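Local atomic coordinates of probable enoyl-CoA hydratase/isomerase (Pseudomonas aeruginosa PAO1, PDB entry 5WYD), a protein that probably acts as an enoyl-CoA hydratase/isomerase of the crotonase family in the biosynthesis of diffusible signal factor, a fatty-acid signal. Residues 133-138 with 201-206; 142-147 with 151-156; 181-186 with 192-197. The protein carries 1 engineered substitution. One frame throughout, in Å; residues are numbered along the deposited sequence.

In the fold
Contacts 1 and 3 lie close together, their centres about 10 Å apart, at one end of the mixed sheet. There strand 133-137 pairs in parallel with strand 193-195, the outermost within this chain; helix 200-211 meets the former and helix 182-188 the latter. Contact 2 is more remote, about 23 Å from contact 1 and 21 Å from contact 3 between centres, in the turn before helix 157-176. Contact 1 spans the other two along the chain, and within that span contact 2 closes before contact 3 opens. Met142 CE reaches Ala185 CB at 3.6 Å, so strand 142-143, which leads into the turn, touches helix 182-188. Contacts 1 and 3 build the sheet end; contact 2 lies at the probable active-site turn.

Contact 1 of 3, residues 133-138 with 201-206; sequences IRIAER and RGAALL
A small, buried apolar contact joins Ile135, in the middle of strand 133-137, to Ala203 and Ala204 on helix 200-211, which packs against the mixed sheet. It covers 117 Å² in all and is carried by one isoleucine set against the alanine side of the helix. The CA atoms of Ile135 and Ala204 are 6.8 Å apart, a short separation that the small alanine side chains permit. CG1 of Ile135 stands anti to the carbonyl carbon (chi1 -55°), and the extended second torsion carries CD1 forward onto the helix backbone. There CD1 meets the CA of Ala204 at 3.7 Å, more closely than it meets the CB of Ala204, at 4.1 Å. The shorter branch does less: CG2 of Ile135 faces the CB of Ala203 at 4.3 Å. The methyl end thus rests on main chain as well as on side chains. Around this point, Ile135 also touches Leu207 of the same helix and Ile113 of strand 111-116, while Ala204 packs on Ala115 of that strand. Helix 200-211 therefore bridges two adjacent strands, and on its other flank strand 133-137 pairs with strand 193-195.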
ATOM      1  N   ILE A 133      -1.089 -25.346  -6.604  1.00 32.23           N
ATOM      2  CA  ILE A 133      -2.299 -26.014  -7.067  1.00 25.46           C
ATOM      3  C   ILE A 133      -2.607 -27.154  -6.117  1.00 27.76           C
ATOM      4  O   ILE A 133      -1.710 -27.833  -5.609  1.00 32.30           O
ATOM      5  CB  ILE A 133      -2.113 -26.548  -8.501  1.00 19.60           C
ATOM      6  CG1 ILE A 133      -1.510 -25.466  -9.372  1.00 16.99           C
ATOM      7  CG2 ILE A 133      -3.455 -26.964  -9.101  1.00 22.72           C
ATOM      8  CD1 ILE A 133      -1.144 -25.917 -10.755  1.00 22.95           C
ATOM      9  N   ARG A 134      -3.881 -27.396  -5.906  1.00 27.57           N
ATOM     10  CA  ARG A 134      -4.294 -28.454  -5.005  1.00 40.81           C
ATOM     11  C   ARG A 134      -5.187 -29.463  -5.708  1.00 37.72           C
ATOM     12  O   ARG A 134      -6.181 -29.093  -6.340  1.00 43.79           O
ATOM     13  CB  ARG A 134      -4.985 -27.859  -3.787  1.00 40.03           C
ATOM     14  CG  ARG A 134      -4.027 -27.107  -2.910  1.00 34.56           C
ATOM     15  CD  ARG A 134      -4.722 -25.984  -2.197  1.00 30.77           C
ATOM     16  NE  ARG A 134      -5.185 -24.998  -3.144  1.00 29.53           N
ATOM     17  CZ  ARG A 134      -4.394 -24.087  -3.680  1.00 27.73           C
ATOM     18  NH1 ARG A 134      -3.115 -24.051  -3.352  1.00 23.85           N
ATOM     19  NH2 ARG A 134      -4.879 -23.210  -4.541  1.00 39.20           N
ATOM     20  N   ILE A 135      -4.828 -30.737  -5.575  1.00 38.82           N
ATOM     21  CA  ILE A 135      -5.589 -31.859  -6.110  1.00 43.65           C
ATOM     22  C   ILE A 135      -5.976 -32.746  -4.934  1.00 38.71           C
ATOM     23  O   ILE A 135      -5.095 -33.246  -4.225  1.00 42.43           O
ATOM     24  CB  ILE A 135      -4.757 -32.661  -7.127  1.00 32.03           C
ATOM     25  CG1 ILE A 135      -4.229 -31.764  -8.236  1.00 31.39           C
ATOM     26  CG2 ILE A 135      -5.561 -33.814  -7.715  1.00 43.87           C
ATOM     27  CD1 ILE A 135      -3.442 -32.539  -9.248  1.00 40.37           C
ATOM     28  N   ALA A 136      -7.274 -33.013  -4.770  1.00 38.93           N
ATOM     29  CA  ALA A 136      -7.697 -33.800  -3.620  1.00 49.96           C
ATOM     30  C   ALA A 136      -8.598 -34.971  -4.001  1.00 60.37           C
ATOM     31  O   ALA A 136      -9.384 -34.908  -4.956  1.00 59.96           O
ATOM     32  CB  ALA A 136      -8.427 -32.930  -2.587  1.00 48.83           C
ATOM     33  N   GLU A 137      -8.422 -36.054  -3.233  1.00 51.27           N
ATOM     34  CA  GLU A 137      -9.232 -37.255  -3.232  1.00 36.81           C
ATOM     35  C   GLU A 137     -10.568 -36.939  -2.573  1.00 41.66           C
ATOM     36  O   GLU A 137     -10.640 -36.122  -1.655  1.00 49.17           O
ATOM     37  CB  GLU A 137      -8.508 -38.357  -2.472  1.00 33.58           C
ATOM     38  CG  GLU A 137      -7.197 -38.799  -3.096  1.00 42.50           C
ATOM     39  CD  GLU A 137      -6.506 -39.869  -2.278  1.00 46.83           C
ATOM     40  OE1 GLU A 137      -5.438 -40.359  -2.703  1.00 51.65           O
ATOM     41  OE2 GLU A 137      -7.024 -40.213  -1.198  1.00 47.21           O
ATOM     42  N   ARG A 138     -11.633 -37.586  -3.037  1.00 29.67           N
ATOM     43  CA  ARG A 138     -12.955 -37.169  -2.593  1.00 41.67           C
ATOM     44  C   ARG A 138     -13.085 -37.216  -1.083  1.00 46.96           C
ATOM     45  O   ARG A 138     -13.785 -36.388  -0.488  1.00 53.21           O
ATOM     46  CB  ARG A 138     -13.995 -38.041  -3.253  1.00 41.79           C
ATOM     47  CG  ARG A 138     -13.702 -38.254  -4.690  1.00 42.63           C
ATOM     48  CD  ARG A 138     -14.942 -38.690  -5.367  1.00 62.61           C
ATOM     49  NE  ARG A 138     -15.655 -39.631  -4.516  1.00 72.77           N
ATOM     50  CZ  ARG A 138     -15.364 -40.924  -4.448  1.00 76.10           C
ATOM     51  NH1 ARG A 138     -14.372 -41.417  -5.180  1.00 73.53           N
ATOM     52  NH2 ARG A 138     -16.061 -41.721  -3.653  1.00 82.11           N
ATOM     53  N   ARG A 201      -1.954 -38.783  -6.162  1.00 43.49           N
ATOM     54  CA  ARG A 201      -0.532 -38.785  -6.499  1.00 35.48           C
ATOM     55  C   ARG A 201      -0.309 -38.923  -8.004  1.00 40.66           C
ATOM     56  O   ARG A 201       0.410 -38.126  -8.614  1.00 43.54           O
ATOM     57  CB  ARG A 201       0.194 -39.918  -5.767  1.00 43.07           C
ATOM     58  CG  ARG A 201       1.665 -40.002  -6.172  1.00 39.18           C
ATOM     59  CD  ARG A 201       2.273 -41.335  -5.810  1.00 51.79           C
ATOM     60  NE  ARG A 201       3.592 -41.513  -6.403  1.00 43.52           N
ATOM     61  CZ  ARG A 201       4.300 -42.636  -6.310  1.00 67.94           C
ATOM     62  NH1 ARG A 201       5.496 -42.716  -6.882  1.00 49.20           N
ATOM     63  NH2 ARG A 201       3.804 -43.690  -5.661  1.00 77.83           N
ATOM     64  N   GLY A 202      -0.959 -39.896  -8.636  1.00 30.77           N
ATOM     65  CA  GLY A 202      -0.749 -40.061 -10.058  1.00 23.17           C
ATOM     66  C   GLY A 202      -1.163 -38.822 -10.813  1.00 29.93           C
ATOM     67  O   GLY A 202      -0.390 -38.283 -11.609  1.00 31.88           O
ATOM     68  N   ALA A 203      -2.332 -38.281 -10.470  1.00 39.32           N
ATOM     69  CA  ALA A 203      -2.831 -37.095 -11.156  1.00 46.15           C
ATOM     70  C   ALA A 203      -1.875 -35.925 -10.977  1.00 48.50           C
ATOM     71  O   ALA A 203      -1.565 -35.209 -11.942  1.00 51.23           O
ATOM     72  CB  ALA A 203      -4.227 -36.730 -10.638  1.00 28.58           C
ATOM     73  N   ALA A 204      -1.363 -35.740  -9.762  1.00 29.71           N
ATOM     74  CA  ALA A 204      -0.441 -34.636  -9.530  1.00 43.05           C
ATOM     75  C   ALA A 204       0.823 -34.780 -10.378  1.00 35.64           C
ATOM     76  O   ALA A 204       1.313 -33.798 -10.943  1.00 37.50           O
ATOM     77  CB  ALA A 204      -0.105 -34.547  -8.044  1.00 31.68           C
ATOM     78  N   LEU A 205       1.380 -35.990 -10.451  1.00 33.94           N
ATOM     79  CA  LEU A 205       2.556 -36.223 -11.280  1.00 35.94           C
ATOM     80  C   LEU A 205       2.234 -35.978 -12.737  1.00 41.37           C
ATOM     81  O   LEU A 205       3.046 -35.408 -13.479  1.00 43.58           O
ATOM     82  CB  LEU A 205       3.021 -37.656 -11.111  1.00 37.04           C
ATOM     83  CG  LEU A 205       3.491 -38.010  -9.715  1.00 35.38           C
ATOM     84  CD1 LEU A 205       3.772 -39.498  -9.645  1.00 55.97           C
ATOM     85  CD2 LEU A 205       4.734 -37.231  -9.415  1.00 32.97           C
ATOM     86  N   LEU A 206       1.063 -36.449 -13.172  1.00 40.31           N
ATOM     87  CA  LEU A 206       0.665 -36.226 -14.547  1.00 48.43           C
ATOM     88  C   LEU A 206       0.485 -34.737 -14.792  1.00 46.62           C
ATOM     89  O   LEU A 206       1.028 -34.201 -15.766  1.00 34.51           O
ATOM     90  CB  LEU A 206      -0.590 -37.053 -14.865  1.00 53.81           C
ATOM     91  CG  LEU A 206      -1.278 -36.988 -16.238  1.00 69.15           C
ATOM     92  CD1 LEU A 206      -2.128 -35.757 -16.545  1.00 70.60           C
ATOM     93  CD2 LEU A 206      -0.140 -37.044 -17.240  1.00 72.75           C
TER

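Contact 2 of 3, residues 142-147 with 151-156; sequences MALPEA and LLPCAG
The carboxylate of Glu146 has the ring of Pro153 over one of its faces, displaced toward OE1, and the two side chains cross at about a right angle. The proline presents its CG and CB: CG lies 3.3 Å from OE1 of Glu146 and 3.6 Å from CD of the same glutamate, and CB follows a little farther off. OE1 is buried here and has no polar partner in the model. The glutamate reaches this place with chi1 at 27° and chi2 at -111°, both off the staggered values, which fold the chain back over the proline instead of letting it extend. The model is crowded around the start of this side chain, so any strain that these torsions suggest is uncertain.

Leu144 completes the apolar patch. Its CD1 touches CG of Pro153 at 3.8 Å, again with the side chains nearly perpendicular, so the proline CG meets both leucine and glutamate. Pro153 also packs against Thr158 and Ile174 of helix 157-176 and Glu126 of helix 123-130, whose OE2 accepts a hydrogen bond from Ala155 N.

The backbones are joined by one hydrogen bond, from Leu151 N to Glu146 O, at 3.0 Å with an N-H...O angle of 156°. The donor sits well above the carbonyl plane. This bond spans the short turn from Glu146 to Leu151. Leu151 packs on Val258 of the third subunit, and Leu152 and Cys154 on Phe245 of that subunit. The segments thus form the short turn leading into helix 157-176, in the active-site region of the crotonase fold, where Glu126 and Glu146 probably correspond to the two active-site glutamates, as in enoyl-CoA hydratases.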
ATOM      1  N   MET A 142     -10.626 -31.125   5.057  1.00 62.63           N
ATOM      2  CA  MET A 142      -9.676 -30.080   5.393  1.00 51.73           C
ATOM      3  C   MET A 142     -10.318 -29.017   6.256  1.00 51.64           C
ATOM      4  O   MET A 142     -11.361 -28.469   5.898  1.00 56.12           O
ATOM      5  CB  MET A 142      -9.131 -29.454   4.130  1.00 52.64           C
ATOM      6  CG  MET A 142      -8.569 -30.459   3.196  1.00 47.78           C
ATOM      7  SD  MET A 142      -8.910 -29.908   1.543  1.00 72.17           S
ATOM      8  CE  MET A 142     -10.698 -30.121   1.479  1.00 55.94           C
ATOM      9  N   ALA A 143      -9.673 -28.707   7.368  1.00 43.29           N
ATOM     10  CA  ALA A 143     -10.176 -27.676   8.245  1.00 32.16           C
ATOM     11  C   ALA A 143      -9.030 -27.145   9.072  1.00 45.98           C
ATOM     12  O   ALA A 143      -7.910 -27.669   9.042  1.00 41.21           O
ATOM     13  CB  ALA A 143     -11.281 -28.184   9.158  1.00 43.62           C
ATOM     14  N   LEU A 144      -9.293 -26.005   9.685  1.00 53.73           N
ATOM     15  CA  LEU A 144      -8.368 -25.471  10.668  1.00 57.96           C
ATOM     16  C   LEU A 144      -8.979 -25.619  12.053  1.00 49.00           C
ATOM     17  O   LEU A 144      -9.907 -24.870  12.403  1.00 51.37           O
ATOM     18  CB  LEU A 144      -8.043 -24.011  10.366  1.00 54.69           C
ATOM     19  CG  LEU A 144      -7.352 -23.804   9.012  1.00 46.93           C
ATOM     20  CD1 LEU A 144      -7.050 -22.340   8.779  1.00 43.46           C
ATOM     21  CD2 LEU A 144      -6.076 -24.642   8.872  1.00 46.74           C
ATOM     22  N   PRO A 145      -8.453 -26.508  12.888  1.00 47.78           N
ATOM     23  CA  PRO A 145      -9.020 -26.750  14.221  1.00 53.63           C
ATOM     24  C   PRO A 145      -8.234 -26.058  15.324  1.00 51.66           C
ATOM     25  O   PRO A 145      -8.513 -26.305  16.501  1.00 54.45           O
ATOM     26  CB  PRO A 145      -8.848 -28.265  14.369  1.00 65.41           C
ATOM     27  CG  PRO A 145      -7.536 -28.519  13.627  1.00 60.29           C
ATOM     28  CD  PRO A 145      -7.520 -27.564  12.468  1.00 46.68           C
ATOM     29  N   GLU A 146      -7.279 -25.214  14.957  1.00 53.94           N
ATOM     30  CA  GLU A 146      -6.455 -24.575  15.954  1.00 39.66           C
ATOM     31  C   GLU A 146      -7.296 -23.689  16.842  1.00 42.94           C
ATOM     32  O   GLU A 146      -7.040 -23.591  18.040  1.00 55.30           O
ATOM     33  CB  GLU A 146      -5.347 -23.819  15.243  1.00 38.59           C
ATOM     34  CG  GLU A 146      -5.719 -23.388  13.877  1.00 43.58           C
ATOM     35  CD  GLU A 146      -4.957 -24.140  12.817  1.00 39.01           C
ATOM     36  OE1 GLU A 146      -5.384 -24.053  11.666  1.00 36.95           O
ATOM     37  OE2 GLU A 146      -3.960 -24.827  13.119  1.00 31.50           O
ATOM     38  N   ALA A 147      -8.308 -23.034  16.282  1.00 41.64           N
ATOM     39  CA  ALA A 147      -9.135 -22.160  17.110  1.00 52.23           C
ATOM     40  C   ALA A 147      -9.801 -22.932  18.238  1.00 50.56           C
ATOM     41  O   ALA A 147     -10.009 -22.386  19.326  1.00 54.94           O
ATOM     42  CB  ALA A 147     -10.180 -21.444  16.259  1.00 62.78           C
ATOM     43  N   LEU A 151      -5.552 -21.558  19.596  1.00 33.42           N
ATOM     44  CA  LEU A 151      -4.347 -21.129  18.899  1.00 41.71           C
ATOM     45  C   LEU A 151      -4.724 -20.803  17.468  1.00 64.53           C
ATOM     46  O   LEU A 151      -5.525 -21.509  16.874  1.00107.84           O
ATOM     47  CB  LEU A 151      -3.250 -22.195  18.935  1.00 36.72           C
ATOM     48  CG  LEU A 151      -2.580 -22.470  20.279  1.00 48.52           C
ATOM     49  CD1 LEU A 151      -1.720 -21.272  20.648  1.00 49.90           C
ATOM     50  CD2 LEU A 151      -3.585 -22.660  21.313  1.00 43.45           C
ATOM     51  N   LEU A 152      -4.296 -19.664  16.974  1.00 52.46           N
ATOM     52  CA  LEU A 152      -4.531 -19.340  15.577  1.00 31.28           C
ATOM     53  C   LEU A 152      -3.537 -20.065  14.664  1.00 37.42           C
ATOM     54  O   LEU A 152      -2.537 -20.627  15.127  1.00 40.37           O
ATOM     55  CB  LEU A 152      -4.471 -17.835  15.393  1.00 44.49           C
ATOM     56  CG  LEU A 152      -3.217 -17.066  15.790  1.00 46.93           C
ATOM     57  CD1 LEU A 152      -2.005 -17.340  14.840  1.00 42.33           C
ATOM     58  CD2 LEU A 152      -3.595 -15.587  15.960  1.00 27.80           C
ATOM     59  N   PRO A 153      -3.854 -20.164  13.378  1.00 46.50           N
ATOM     60  CA  PRO A 153      -2.904 -20.740  12.422  1.00 48.80           C
ATOM     61  C   PRO A 153      -1.703 -19.822  12.296  1.00 53.98           C
ATOM     62  O   PRO A 153      -1.840 -18.650  11.955  1.00 58.57           O
ATOM     63  CB  PRO A 153      -3.708 -20.775  11.123  1.00 36.04           C
ATOM     64  CG  PRO A 153      -5.077 -20.730  11.535  1.00 38.77           C
ATOM     65  CD  PRO A 153      -5.155 -19.896  12.757  1.00 36.40           C
ATOM     66  N   CYS A 154      -0.511 -20.360  12.483  1.00 51.53           N
ATOM     67  CA  CYS A 154       0.649 -19.489  12.434  1.00 41.55           C
ATOM     68  C   CYS A 154       1.467 -19.674  11.175  1.00 39.10           C
ATOM     69  O   CYS A 154       2.517 -19.044  11.037  1.00 46.96           O
ATOM     70  CB  CYS A 154       1.494 -19.699  13.688  1.00 46.52           C
ATOM     71  SG  CYS A 154       1.981 -21.406  13.926  1.00 56.46           S
ATOM     72  N   ALA A 155       0.976 -20.464  10.229  1.00 27.41           N
ATOM     73  CA  ALA A 155       1.696 -20.756   9.006  1.00 34.17           C
ATOM     74  C   ALA A 155       1.311 -19.845   7.859  1.00 34.45           C
ATOM     75  O   ALA A 155       1.667 -20.121   6.710  1.00 35.06           O
ATOM     76  CB  ALA A 155       1.434 -22.192   8.629  1.00 35.51           C
ATOM     77  N   GLY A 156       0.657 -18.736   8.154  1.00 34.52           N
ATOM     78  CA  GLY A 156       0.077 -17.914   7.127  1.00 38.27           C
ATOM     79  C   GLY A 156      -1.325 -18.322   6.783  1.00 26.93           C
ATOM     80  O   GLY A 156      -1.877 -17.833   5.795  1.00 28.99           O
TER

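Contact 3 of 3, residues 181-186 with 192-197; sequences DAETAL and EQVVDS
The carbonyl oxygen of Ala182 accepts the N-H of Leu186 at 3.0 Å, a first-turn bond of helix 182-188, and on its strand side is met by CG2 of Val194 at 3.6 Å. That methyl is the centre of the contact. Leu186 closes on it with two atoms, CD2 at 3.6 Å and CB at 3.7 Å from Val194 CG2, while CB of Ala182 lies farther off. Val194 turns CG1 anti to its own nitrogen (chi1 171°), a rotation that leaves CG2 facing Ala182 and Leu186 and CG1 facing Glu183.

Glu183 approaches from the rim. Its first bond leads away from the strand, but the chain bends at chi2 (-61°) and brings OE2 back across the valine, 3.7 Å from Val194 CG1, at roughly a right angle to it. This is a van der Waals contact of a carboxylate oxygen with a methyl group at a solvent-exposed edge.

The other branch of Leu186 works nearer the start of the strand: CD1 rests against the backbone of Glu192, 3.5 Å from its O. The CB bond of Glu192 leads away from the helix; its OE2 forms a salt bridge with Arg134, and the side chain also packs on Trp169 of the second subunit. Val194 is bordered as well by Arg138, whose guanidinium pairs with Asp196.

The helix and strand segments run nearly antiparallel, at 162°, with their axes 8.3 Å apart. Asp181 occupies the N-cap position of the helix. After helix 182-188 a short turn reverses the chain, so that the helix packs directly on the strand that follows it. Strand 193-195, the outermost of the sheet within this chain, joins strand 133-137 in parallel, as part of the crotonase fold.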
ATOM      1  N   ASP A 181     -15.568 -31.203   2.992  1.00 29.79           N
ATOM      2  CA  ASP A 181     -15.312 -32.322   2.105  1.00 46.17           C
ATOM      3  C   ASP A 181     -14.651 -31.829   0.825  1.00 45.98           C
ATOM      4  O   ASP A 181     -14.577 -30.629   0.561  1.00 47.36           O
ATOM      5  CB  ASP A 181     -16.619 -33.043   1.775  1.00 56.48           C
ATOM      6  CG  ASP A 181     -17.645 -32.139   1.073  1.00 59.04           C
ATOM      7  OD1 ASP A 181     -17.286 -31.422   0.120  1.00 51.90           O
ATOM      8  OD2 ASP A 181     -18.822 -32.127   1.496  1.00 62.41           O
ATOM      9  N   ALA A 182     -14.169 -32.770   0.017  1.00 51.59           N
ATOM     10  CA  ALA A 182     -13.527 -32.394  -1.240  1.00 28.75           C
ATOM     11  C   ALA A 182     -14.470 -31.631  -2.160  1.00 47.78           C
ATOM     12  O   ALA A 182     -14.051 -30.700  -2.851  1.00 52.07           O
ATOM     13  CB  ALA A 182     -13.015 -33.628  -1.960  1.00 35.81           C
ATOM     14  N   GLU A 183     -15.734 -32.053  -2.239  1.00 54.11           N
ATOM     15  CA  GLU A 183     -16.683 -31.375  -3.120  1.00 48.19           C
ATOM     16  C   GLU A 183     -16.936 -29.943  -2.688  1.00 46.14           C
ATOM     17  O   GLU A 183     -16.942 -29.033  -3.528  1.00 46.99           O
ATOM     18  CB  GLU A 183     -18.001 -32.142  -3.178  1.00 52.59           C
ATOM     19  CG  GLU A 183     -17.914 -33.456  -3.921  1.00 55.00           C
ATOM     20  CD  GLU A 183     -17.502 -33.259  -5.371  1.00 70.16           C
ATOM     21  OE1 GLU A 183     -17.948 -32.267  -5.989  1.00 71.40           O
ATOM     22  OE2 GLU A 183     -16.735 -34.096  -5.897  1.00 74.38           O
ATOM     23  N   THR A 184     -17.143 -29.720  -1.385  1.00 43.75           N
ATOM     24  CA  THR A 184     -17.401 -28.367  -0.912  1.00 34.96           C
ATOM     25  C   THR A 184     -16.204 -27.483  -1.193  1.00 38.06           C
ATOM     26  O   THR A 184     -16.358 -26.352  -1.669  1.00 49.69           O
ATOM     27  CB  THR A 184     -17.740 -28.376   0.572  1.00 36.67           C
ATOM     28  OG1 THR A 184     -18.960 -29.092   0.770  1.00 41.91           O
ATOM     29  CG2 THR A 184     -17.918 -26.956   1.079  1.00 32.60           C
ATOM     30  N   ALA A 185     -15.000 -28.007  -0.969  1.00 41.13           N
ATOM     31  CA  ALA A 185     -13.791 -27.237  -1.249  1.00 39.21           C
ATOM     32  C   ALA A 185     -13.707 -26.894  -2.723  1.00 43.20           C
ATOM     33  O   ALA A 185     -13.311 -25.782  -3.096  1.00 45.37           O
ATOM     34  CB  ALA A 185     -12.543 -28.015  -0.824  1.00 40.04           C
ATOM     35  N   LEU A 186     -14.060 -27.840  -3.577  1.00 42.62           N
ATOM     36  CA  LEU A 186     -13.995 -27.558  -4.996  1.00 46.41           C
ATOM     37  C   LEU A 186     -14.964 -26.449  -5.348  1.00 40.82           C
ATOM     38  O   LEU A 186     -14.632 -25.539  -6.118  1.00 59.75           O
ATOM     39  CB  LEU A 186     -14.307 -28.819  -5.782  1.00 44.78           C
ATOM     40  CG  LEU A 186     -14.395 -28.651  -7.279  1.00 39.36           C
ATOM     41  CD1 LEU A 186     -13.059 -28.177  -7.839  1.00 39.00           C
ATOM     42  CD2 LEU A 186     -14.796 -29.980  -7.833  1.00 57.98           C
ATOM     43  N   GLU A 192      -8.585 -26.895  -6.742  1.00 31.65           N
ATOM     44  CA  GLU A 192      -8.807 -26.788  -8.180  1.00 35.57           C
ATOM     45  C   GLU A 192      -9.439 -28.043  -8.775  1.00 24.98           C
ATOM     46  O   GLU A 192     -10.152 -27.953  -9.775  1.00 37.13           O
ATOM     47  CB  GLU A 192      -7.515 -26.436  -8.909  1.00 33.46           C
ATOM     48  CG  GLU A 192      -7.052 -25.036  -8.592  1.00 36.23           C
ATOM     49  CD  GLU A 192      -6.666 -24.877  -7.156  1.00 30.41           C
ATOM     50  OE1 GLU A 192      -5.866 -25.733  -6.712  1.00 16.58           O
ATOM     51  OE2 GLU A 192      -7.209 -23.971  -6.470  1.00 18.94           O
ATOM     52  N   GLN A 193      -9.072 -29.226  -8.289  1.00 42.63           N
ATOM     53  CA  GLN A 193      -9.623 -30.472  -8.831  1.00 56.66           C
ATOM     54  C   GLN A 193      -9.899 -31.504  -7.737  1.00 50.02           C
ATOM     55  O   GLN A 193      -9.237 -31.528  -6.699  1.00 61.36           O
ATOM     56  CB  GLN A 193      -8.681 -31.077  -9.892  1.00 50.22           C
ATOM     57  CG  GLN A 193      -9.051 -32.485 -10.314  1.00 39.15           C
ATOM     58  CD  GLN A 193      -8.077 -33.070 -11.286  1.00 48.64           C
ATOM     59  OE1 GLN A 193      -7.143 -32.392 -11.719  1.00 36.09           O
ATOM     60  NE2 GLN A 193      -8.251 -34.357 -11.610  1.00 45.88           N
ATOM     61  N   VAL A 194     -10.868 -32.394  -8.011  1.00 55.37           N
ATOM     62  CA  VAL A 194     -11.234 -33.507  -7.136  1.00 53.10           C
ATOM     63  C   VAL A 194     -10.915 -34.783  -7.894  1.00 53.61           C
ATOM     64  O   VAL A 194     -11.103 -34.858  -9.114  1.00 66.79           O
ATOM     65  CB  VAL A 194     -12.720 -33.519  -6.707  1.00 57.72           C
ATOM     66  CG1 VAL A 194     -13.063 -34.830  -5.982  1.00 46.02           C
ATOM     67  CG2 VAL A 194     -13.029 -32.341  -5.847  1.00 61.29           C
ATOM     68  N   VAL A 195     -10.363 -35.760  -7.189  1.00 42.51           N
ATOM     69  CA  VAL A 195      -9.980 -37.000  -7.830  1.00 52.87           C
ATOM     70  C   VAL A 195     -10.495 -38.199  -7.036  1.00 55.52           C
ATOM     71  O   VAL A 195     -10.829 -38.110  -5.851  1.00 53.37           O
ATOM     72  CB  VAL A 195      -8.458 -37.036  -8.008  1.00 39.50           C
ATOM     73  CG1 VAL A 195      -7.804 -37.496  -6.729  1.00 46.27           C
ATOM     74  CG2 VAL A 195      -8.075 -37.876  -9.213  1.00 57.07           C
ATOM     75  N   ASP A 196     -10.580 -39.325  -7.725  1.00 49.36           N
ATOM     76  CA  ASP A 196     -11.006 -40.563  -7.102  1.00 52.25           C
ATOM     77  C   ASP A 196      -9.951 -41.021  -6.096  1.00 41.30           C
ATOM     78  O   ASP A 196      -8.768 -40.705  -6.227  1.00 35.05           O
ATOM     79  CB  ASP A 196     -11.247 -41.594  -8.194  1.00 64.09           C
ATOM     80  CG  ASP A 196     -12.055 -42.736  -7.728  1.00 57.27           C
ATOM     81  OD1 ASP A 196     -12.554 -42.662  -6.586  1.00 52.66           O
ATOM     82  OD2 ASP A 196     -12.214 -43.684  -8.525  1.00 62.15           O
ATOM     83  N   SER A 197     -10.376 -41.784  -5.091  1.00 39.80           N
ATOM     84  CA  SER A 197      -9.445 -42.164  -4.029  1.00 39.09           C
ATOM     85  C   SER A 197      -8.207 -42.871  -4.577  1.00 39.62           C
ATOM     86  O   SER A 197      -8.304 -43.764  -5.426  1.00 47.83           O
ATOM     87  CB  SER A 197     -10.132 -43.058  -3.003  1.00 34.98           C
ATOM     88  OG  SER A 197     -11.296 -42.454  -2.477  1.00 32.81           O
TER